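Side-chain contacts in amidohydrolase (Thermotoga maritima, PDB 3OOQ), which probably acts as a metal-dependent hydrolase of the amidohydrolase family, possibly as an allantoinase: residues M210-G213 and E214-L217; G174-G177 and V178-Y182; L344-E347 and D348-G351. All coordinates share one frame; numbering follows the deposited sequence.

Interaction 1 (M210-G213 and E214-L217); sequences MEVG and EMVL
The carboxylates of Glu211 and Glu214 lie side by side along one flank of the helix, pointing the same way with their planes turned 45° apart. Glu214 OE1 stands well off the plane of the Glu211 carboxylate, to one side of it, and is equally far from both its oxygens, at 4.1 Å from Glu211 OE1 and 4.1 Å from Glu211 OE2. Two like charges this near would probably repel, but Lys193 forms salt bridges to OE1 of both glutamates, which probably offsets the repulsion. Tyr189 OH adds a hydrogen bond to Glu211 OE1, and Arg218 pairs with Glu214 OE2. Glu214 gets there with an extended chain, CG anti to the backbone N (chi1 174°), whereas the Glu211 chain bends at chi2.

On another flank Val212 meets Met215, a selenomethionine, obliquely. The methyl CE of Met215 is folded back by the bend at chi3 and lies 3.5 Å from Val212 CA and 3.9 Å from Val212 CG1. Met215 CB also rests on the carbonyl of Val212, 3.3 Å from its O.

Beneath these side chains run four i to i+4 backbone hydrogen bonds of an alpha helix, among them Glu214 N to Met210 O at 2.9 Å and Leu217 N to Gly213 O at 2.9 Å. Leu217 CG also touches Gly213 O, at 3.5 Å.

Helix 208-217, in what is probably the TIM-barrel-type domain of the family, is set between helix 172-198 and strand 143-153. Met210, Glu214 and Leu217 touch the helix through Tyr182, Tyr189 and Phe183, Met215 and Val216 rest on Pro147 and Leu150 of the strand, and Phe245 in a loop touches both Val216 and Leu217.

Interaction 2 (G174-G177 and V178-Y182); sequences GTAG and VIRDY
Val178 and Asp181 press closely on the carbonyls of Gly174 and Gly177, one turn back along the helix. Val178 CG2 lies 3.3 Å from Gly174 O, placed there by a chi1 of 166° that turns CG1 away from the backbone N and brings CG2 beside it. Asp181 CB comes to 3.2 Å from Gly177 O, and its carboxylate leads away to a salt bridge with Lys185. The same two glycine carbonyls accept backbone bonds, Val178 N to Gly174 O at 2.9 Å and Asp181 N to Gly177 O at 2.8 Å, so each oxygen is gripped by an N-H while a carbon rests against it. Ile179 likewise sets CG1 and CD1 against Thr175 O, CG1 at 3.5 Å. Arg180 N to Ala176 O is the straightest of the four i to i+4 bonds that cross here, with an N-H...O angle of 170°.

Contacts between the side chains themselves are looser. Ile179 CD1 meets Thr175 CG2 only at 4.3 Å. The Arg180 chain runs extended from CG to NE and brings NH2 within 4.2 Å of Ala176 CB, the methyl lying oblique to the guanidinium. That group is held by charges elsewhere: NE pairs with Glu242, and NH2 with Asp95 of the second subunit. Val178, Arg180 and Asp181 all keep some exposure to solvent, in contrast to the buried run from Gly174 to Gly177.

This part of helix 172-198 is packed between helix 230-243 of its own subunit and the second subunit. Ala176 and Ile179 pack on Ile239 of helix 230-243 and Arg180 on Phe243, Ile179 also touches Phe154, and Leu208 of the second subunit rests on Arg180 and Asp181.

Interaction 3 (L344-E347 and D348-G351); sequences LGLE and DRIG
Ile350 CG1 comes up against the base of the Leu346 side chain, 4.1 Å from Leu346 CB. A chi1 of 56° sets Ile350 CG1 between the backbone N and the carbonyl carbon, and from there it also leans on Leu346 O at 3.6 Å. Asp348 has its CG in the corresponding position (chi1 57°), which brings the carboxylate back: its OD2 lies over the face of the Leu346-Glu347 peptide, 3.4 Å from Leu346 C. The Glu347 chain bends at chi2, and CG stays 3.6 Å from Asp348 N.

Leu346 O binds two donors: Ile350 N at 3.1 Å, almost straight out from the carbonyl, and Arg349 N at 2.8 Å, lying above the carbonyl plane. These close a type I beta turn with Glu347 and Asp348 at its corners, overlapped by an alpha turn. It follows directly on the Schellman motif in which Gly345, at positive phi, ends helix 338-343.

One water donates to both Glu347 O and Ile350 O, tying the two sides of the turn. The end of Arg349 leads away from Leu346 to a salt bridge, NH2 to Asp358 OD2, whereas Leu346 packs on Val131 and Val144, and Ile350 on Ala341, of the neighbouring strands and helix.

Along the chain interaction 2 comes first, then interaction 1, then interaction 3, all within the amidohydrolase part of the chain, probably a TIM-barrel-type domain as in the family. Interactions 1 and 2 are neighbours, with centres about 15 Å apart, on the consecutive helices 208-217 and 172-198. Tyr182 joins them: its ring touches Met210, and its OH bonds to Lys209 O and lies 3.1 Å from Gly213 N. Interaction 3, in the loop between helix 338-343 and strand 361-364, stands apart, its centre about 23 Å from interaction 1 and 32 Å from interaction 2. Strand 143-153 nevertheless touches both interaction 1 and interaction 3. Interaction 2 alone reaches the second subunit, which places helix 172-198 at the assembly interface.

Interaction 1 (M210-G213 and E214-L217)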
HETATM    1  N   MSE F 210      -4.585   8.930 -33.625  1.00 22.45           N
HETATM    2  CA  MSE F 210      -3.950   8.711 -34.917  1.00 23.56           C
HETATM    3  C   MSE F 210      -4.115   9.911 -35.849  1.00 22.70           C
HETATM    4  O   MSE F 210      -3.206  10.219 -36.626  1.00 22.76           O
HETATM    5  CB  MSE F 210      -4.522   7.468 -35.613  1.00 25.63           C
HETATM    6  CG  MSE F 210      -4.313   6.148 -34.911  1.00 22.10           C
HETATM    7 SE   MSE F 210      -2.422   5.626 -34.766  1.00 30.56          SE
HETATM    8  CE  MSE F 210      -2.113   6.270 -32.990  1.00 21.32           C
ATOM      9  N   GLU F 211      -5.271  10.574 -35.779  1.00 21.86           N
ATOM     10  CA  GLU F 211      -5.550  11.734 -36.633  1.00 22.47           C
ATOM     11  C   GLU F 211      -4.536  12.873 -36.448  1.00 22.27           C
ATOM     12  O   GLU F 211      -4.067  13.424 -37.424  1.00 22.95           O
ATOM     13  CB  GLU F 211      -6.998  12.231 -36.459  1.00 23.09           C
ATOM     14  CG  GLU F 211      -8.046  11.304 -37.083  1.00 27.65           C
ATOM     15  CD  GLU F 211      -8.086  11.394 -38.613  1.00 23.55           C
ATOM     16  OE1 GLU F 211      -8.406  10.397 -39.283  1.00 27.47           O
ATOM     17  OE2 GLU F 211      -7.783  12.470 -39.148  1.00 28.16           O
ATOM     18  N   VAL F 212      -4.170  13.199 -35.211  1.00 22.51           N
ATOM     19  CA  VAL F 212      -3.165  14.241 -34.948  1.00 22.66           C
ATOM     20  C   VAL F 212      -1.790  13.825 -35.427  1.00 21.91           C
ATOM     21  O   VAL F 212      -1.013  14.662 -35.900  1.00 21.78           O
ATOM     22  CB  VAL F 212      -2.964  14.558 -33.432  1.00 23.83           C
ATOM     23  CG1 VAL F 212      -2.562  16.030 -33.273  1.00 32.02           C
ATOM     24  CG2 VAL F 212      -4.180  14.250 -32.636  1.00 32.93           C
ATOM     25  N   GLY F 213      -1.463  12.542 -35.249  1.00 21.54           N
ATOM     26  CA  GLY F 213      -0.169  12.018 -35.701  1.00 20.91           C
ATOM     27  C   GLY F 213      -0.051  12.169 -37.203  1.00 21.31           C
ATOM     28  O   GLY F 213       1.013  12.532 -37.730  1.00 20.89           O
ATOM     29  N   GLU F 214      -1.153  11.893 -37.895  1.00 21.95           N
ATOM     30  CA  GLU F 214      -1.207  12.025 -39.353  1.00 22.51           C
ATOM     31  C   GLU F 214      -0.963  13.488 -39.764  1.00 23.94           C
ATOM     32  O   GLU F 214      -0.227  13.766 -40.727  1.00 23.50           O
ATOM     33  CB  GLU F 214      -2.534  11.495 -39.899  1.00 22.34           C
ATOM     34  CG  GLU F 214      -2.729  11.729 -41.408  1.00 28.23           C
ATOM     35  CD  GLU F 214      -4.003  11.111 -41.976  1.00 22.47           C
ATOM     36  OE1 GLU F 214      -4.847  10.576 -41.218  1.00 28.65           O
ATOM     37  OE2 GLU F 214      -4.164  11.172 -43.200  1.00 28.88           O
HETATM   38  N   MSE F 215      -1.552  14.421 -39.016  1.00 25.38           N
HETATM   39  CA  MSE F 215      -1.323  15.849 -39.262  1.00 27.59           C
HETATM   40  C   MSE F 215       0.154  16.185 -39.238  1.00 25.14           C
HETATM   41  O   MSE F 215       0.647  16.873 -40.128  1.00 25.14           O
HETATM   42  CB  MSE F 215      -2.064  16.721 -38.260  1.00 31.72           C
HETATM   43  CG  MSE F 215      -3.543  16.826 -38.531  1.00 32.22           C
HETATM   44 SE   MSE F 215      -4.307  18.111 -37.289  1.00 41.14          SE
HETATM   45  CE  MSE F 215      -5.191  16.893 -35.985  1.00 32.26           C
ATOM     46  N   VAL F 216       0.839  15.677 -38.217  1.00 22.81           N
ATOM     47  CA  VAL F 216       2.283  15.822 -38.070  1.00 21.60           C
ATOM     48  C   VAL F 216       3.036  15.169 -39.229  1.00 20.88           C
ATOM     49  O   VAL F 216       3.919  15.785 -39.804  1.00 21.00           O
ATOM     50  CB  VAL F 216       2.783  15.286 -36.706  1.00 21.50           C
ATOM     51  CG1 VAL F 216       4.336  15.335 -36.633  1.00 16.62           C
ATOM     52  CG2 VAL F 216       2.184  16.089 -35.574  1.00 14.87           C
ATOM     53  N   LEU F 217       2.682  13.939 -39.589  1.00 21.38           N
ATOM     54  CA  LEU F 217       3.370  13.258 -40.693  1.00 22.05           C
ATOM     55  C   LEU F 217       3.125  13.892 -42.054  1.00 22.94           C
ATOM     56  O   LEU F 217       3.986  13.827 -42.934  1.00 23.08           O
ATOM     57  CB  LEU F 217       3.069  11.750 -40.725  1.00 22.10           C
ATOM     58  CG  LEU F 217       3.574  10.938 -39.524  1.00 17.61           C
ATOM     59  CD1 LEU F 217       3.576   9.458 -39.865  1.00 21.87           C
ATOM     60  CD2 LEU F 217       4.987  11.371 -39.099  1.00 22.00           C
TER

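Interaction 2 (G174-G177 and V178-Y182)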
ATOM      1  N   GLY F 174      13.449   3.901 -23.557  1.00 16.73           N
ATOM      2  CA  GLY F 174      12.007   3.688 -23.535  1.00 16.18           C
ATOM      3  C   GLY F 174      11.204   4.869 -24.051  1.00 15.61           C
ATOM      4  O   GLY F 174      10.232   4.669 -24.758  1.00 15.99           O
ATOM      5  N   THR F 175      11.592   6.091 -23.684  1.00 15.23           N
ATOM      6  CA  THR F 175      10.905   7.311 -24.186  1.00 15.11           C
ATOM      7  C   THR F 175      10.914   7.398 -25.725  1.00 15.40           C
ATOM      8  O   THR F 175       9.887   7.633 -26.357  1.00 15.48           O
ATOM      9  CB  THR F 175      11.556   8.559 -23.595  1.00 14.92           C
ATOM     10  OG1 THR F 175      11.463   8.483 -22.173  1.00 17.60           O
ATOM     11  CG2 THR F 175      10.891   9.867 -24.098  1.00 16.63           C
ATOM     12  N   ALA F 176      12.092   7.208 -26.308  1.00 15.32           N
ATOM     13  CA  ALA F 176      12.244   7.130 -27.751  1.00 16.10           C
ATOM     14  C   ALA F 176      11.440   5.959 -28.342  1.00 17.05           C
ATOM     15  O   ALA F 176      10.800   6.102 -29.387  1.00 18.18           O
ATOM     16  CB  ALA F 176      13.752   7.000 -28.115  1.00 16.03           C
ATOM     17  N   GLY F 177      11.496   4.796 -27.700  1.00 16.18           N
ATOM     18  CA  GLY F 177      10.684   3.672 -28.151  1.00 17.13           C
ATOM     19  C   GLY F 177       9.191   3.983 -28.199  1.00 17.50           C
ATOM     20  O   GLY F 177       8.502   3.607 -29.155  1.00 18.46           O
ATOM     21  N   VAL F 178       8.693   4.669 -27.174  1.00 16.74           N
ATOM     22  CA  VAL F 178       7.263   5.026 -27.097  1.00 16.91           C
ATOM     23  C   VAL F 178       6.863   5.943 -28.271  1.00 16.96           C
ATOM     24  O   VAL F 178       5.825   5.748 -28.899  1.00 17.19           O
ATOM     25  CB  VAL F 178       6.930   5.682 -25.730  1.00 17.18           C
ATOM     26  CG1 VAL F 178       5.563   6.372 -25.750  1.00 22.41           C
ATOM     27  CG2 VAL F 178       6.969   4.632 -24.617  1.00 22.57           C
ATOM     28  N   ILE F 179       7.691   6.943 -28.553  1.00 16.68           N
ATOM     29  CA  ILE F 179       7.415   7.863 -29.646  1.00 17.04           C
ATOM     30  C   ILE F 179       7.527   7.146 -31.010  1.00 18.14           C
ATOM     31  O   ILE F 179       6.654   7.288 -31.870  1.00 18.44           O
ATOM     32  CB  ILE F 179       8.327   9.104 -29.549  1.00 16.13           C
ATOM     33  CG1 ILE F 179       7.976   9.881 -28.257  1.00 14.57           C
ATOM     34  CG2 ILE F 179       8.180  10.014 -30.807  1.00 14.26           C
ATOM     35  CD1 ILE F 179       9.032  10.867 -27.792  1.00 14.74           C
ATOM     36  N   ARG F 180       8.573   6.347 -31.184  1.00 18.39           N
ATOM     37  CA  ARG F 180       8.709   5.560 -32.415  1.00 20.11           C
ATOM     38  C   ARG F 180       7.520   4.641 -32.650  1.00 20.17           C
ATOM     39  O   ARG F 180       7.035   4.483 -33.785  1.00 20.17           O
ATOM     40  CB  ARG F 180       9.938   4.673 -32.353  1.00 21.46           C
ATOM     41  CG  ARG F 180      11.132   5.235 -32.989  1.00 33.56           C
ATOM     42  CD  ARG F 180      12.088   4.126 -33.512  1.00 24.23           C
ATOM     43  NE  ARG F 180      13.230   4.869 -33.980  1.00 33.83           N
ATOM     44  CZ  ARG F 180      14.141   5.388 -33.168  1.00 26.06           C
ATOM     45  NH1 ARG F 180      15.140   6.107 -33.669  1.00 34.05           N
ATOM     46  NH2 ARG F 180      14.075   5.154 -31.856  1.00 33.57           N
ATOM     47  N   ASP F 181       7.087   3.993 -31.575  1.00 19.66           N
ATOM     48  CA  ASP F 181       5.979   3.076 -31.655  1.00 20.03           C
ATOM     49  C   ASP F 181       4.740   3.860 -32.108  1.00 18.94           C
ATOM     50  O   ASP F 181       4.011   3.401 -32.983  1.00 18.89           O
ATOM     51  CB  ASP F 181       5.767   2.395 -30.296  1.00 21.59           C
ATOM     52  CG  ASP F 181       4.610   1.454 -30.294  1.00 27.57           C
ATOM     53  OD1 ASP F 181       4.761   0.331 -30.801  1.00 24.25           O
ATOM     54  OD2 ASP F 181       3.533   1.833 -29.788  1.00 23.83           O
ATOM     55  N   TYR F 182       4.524   5.037 -31.513  1.00 18.30           N
ATOM     56  CA  TYR F 182       3.374   5.866 -31.827  1.00 18.23           C
ATOM     57  C   TYR F 182       3.313   6.169 -33.325  1.00 18.54           C
ATOM     58  O   TYR F 182       2.300   5.920 -33.996  1.00 18.21           O
ATOM     59  CB  TYR F 182       3.395   7.176 -31.025  1.00 17.16           C
ATOM     60  CG  TYR F 182       2.358   8.195 -31.478  1.00 19.03           C
ATOM     61  CD1 TYR F 182       0.987   7.918 -31.384  1.00 16.96           C
ATOM     62  CD2 TYR F 182       2.745   9.424 -32.021  1.00 17.16           C
ATOM     63  CE1 TYR F 182       0.046   8.818 -31.801  1.00 18.87           C
ATOM     64  CE2 TYR F 182       1.781  10.371 -32.423  1.00 19.25           C
ATOM     65  CZ  TYR F 182       0.435  10.040 -32.325  1.00 17.48           C
ATOM     66  OH  TYR F 182      -0.534  10.927 -32.737  1.00 18.89           O
TER

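Interaction 3 (L344-E347 and D348-G351)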
ATOM      1  N   LEU F 344       6.064  30.086 -35.122  1.00 20.81           N
ATOM      2  CA  LEU F 344       4.657  29.710 -35.061  1.00 20.71           C
ATOM      3  C   LEU F 344       3.920  29.714 -36.406  1.00 21.12           C
ATOM      4  O   LEU F 344       2.743  29.355 -36.462  1.00 21.06           O
ATOM      5  CB  LEU F 344       3.925  30.605 -34.042  1.00 20.73           C
ATOM      6  CG  LEU F 344       4.419  30.548 -32.586  1.00 22.70           C
ATOM      7  CD1 LEU F 344       3.764  31.624 -31.674  1.00 20.53           C
ATOM      8  CD2 LEU F 344       4.202  29.164 -32.009  1.00 20.70           C
ATOM      9  N   GLY F 345       4.605  30.111 -37.483  1.00 21.00           N
ATOM     10  CA  GLY F 345       3.983  30.229 -38.809  1.00 20.50           C
ATOM     11  C   GLY F 345       3.040  31.420 -38.941  1.00 20.73           C
ATOM     12  O   GLY F 345       2.126  31.405 -39.755  1.00 20.54           O
ATOM     13  N   LEU F 346       3.296  32.480 -38.175  1.00 21.08           N
ATOM     14  CA  LEU F 346       2.365  33.594 -38.039  1.00 21.89           C
ATOM     15  C   LEU F 346       3.007  34.988 -38.193  1.00 23.34           C
ATOM     16  O   LEU F 346       2.409  35.999 -37.796  1.00 23.17           O
ATOM     17  CB  LEU F 346       1.654  33.496 -36.665  1.00 21.65           C
ATOM     18  CG  LEU F 346       0.663  32.336 -36.497  1.00 20.38           C
ATOM     19  CD1 LEU F 346       0.270  32.171 -35.027  1.00 21.27           C
ATOM     20  CD2 LEU F 346      -0.575  32.505 -37.391  1.00 21.52           C
ATOM     21  N   GLU F 347       4.207  35.050 -38.768  1.00 24.74           N
ATOM     22  CA  GLU F 347       4.889  36.336 -38.977  1.00 26.26           C
ATOM     23  C   GLU F 347       4.185  37.258 -39.996  1.00 26.13           C
ATOM     24  O   GLU F 347       4.549  38.421 -40.130  1.00 24.99           O
ATOM     25  CB  GLU F 347       6.371  36.139 -39.351  1.00 27.86           C
ATOM     26  CG  GLU F 347       6.618  35.751 -40.815  1.00 30.54           C
ATOM     27  CD  GLU F 347       6.484  34.248 -41.073  1.00 29.68           C
ATOM     28  OE1 GLU F 347       5.793  33.540 -40.294  1.00 30.29           O
ATOM     29  OE2 GLU F 347       7.083  33.776 -42.068  1.00 30.79           O
ATOM     30  N   ASP F 348       3.186  36.735 -40.707  1.00 26.99           N
ATOM     31  CA  ASP F 348       2.340  37.577 -41.558  1.00 28.38           C
ATOM     32  C   ASP F 348       1.302  38.327 -40.713  1.00 27.57           C
ATOM     33  O   ASP F 348       0.673  39.269 -41.194  1.00 27.06           O
ATOM     34  CB  ASP F 348       1.636  36.740 -42.640  1.00 30.68           C
ATOM     35  CG  ASP F 348       0.798  35.604 -42.041  1.00 22.36           C
ATOM     36  OD1 ASP F 348      -0.331  35.370 -42.496  1.00 32.66           O
ATOM     37  OD2 ASP F 348       1.263  34.953 -41.086  1.00 32.30           O
ATOM     38  N   ARG F 349       1.137  37.916 -39.456  1.00 27.59           N
ATOM     39  CA  ARG F 349       0.064  38.443 -38.611  1.00 28.17           C
ATOM     40  C   ARG F 349       0.517  39.229 -37.380  1.00 26.33           C
ATOM     41  O   ARG F 349      -0.048  40.288 -37.069  1.00 27.09           O
ATOM     42  CB  ARG F 349      -0.876  37.314 -38.196  1.00 29.84           C
ATOM     43  CG  ARG F 349      -1.818  36.902 -39.323  1.00 35.85           C
ATOM     44  CD  ARG F 349      -2.837  35.926 -38.809  1.00 32.66           C
ATOM     45  NE  ARG F 349      -3.730  36.554 -37.835  1.00 35.48           N
ATOM     46  CZ  ARG F 349      -4.790  35.952 -37.305  1.00 34.13           C
ATOM     47  NH1 ARG F 349      -5.095  34.706 -37.662  1.00 34.91           N
ATOM     48  NH2 ARG F 349      -5.547  36.599 -36.424  1.00 34.49           N
ATOM     49  N   ILE F 350       1.525  38.717 -36.687  1.00 23.73           N
ATOM     50  CA  ILE F 350       1.929  39.273 -35.399  1.00 22.37           C
ATOM     51  C   ILE F 350       3.442  39.402 -35.281  1.00 21.63           C
ATOM     52  O   ILE F 350       4.174  38.899 -36.125  1.00 21.17           O
ATOM     53  CB  ILE F 350       1.426  38.397 -34.216  1.00 21.08           C
ATOM     54  CG1 ILE F 350       1.920  36.954 -34.390  1.00 21.20           C
ATOM     55  CG2 ILE F 350      -0.091  38.442 -34.106  1.00 20.74           C
ATOM     56  CD1 ILE F 350       1.586  36.029 -33.213  1.00 20.00           C
ATOM     57  N   GLY F 351       3.887  40.085 -34.232  1.00 21.69           N
ATOM     58  CA  GLY F 351       5.307  40.189 -33.905  1.00 22.08           C
ATOM     59  C   GLY F 351       6.118  41.312 -34.551  1.00 22.37           C
ATOM     60  O   GLY F 351       7.346  41.314 -34.432  1.00 22.41           O
TER
HETATM   61  O   HOH W   1       5.374  40.030 -37.990  1.00 15.07           O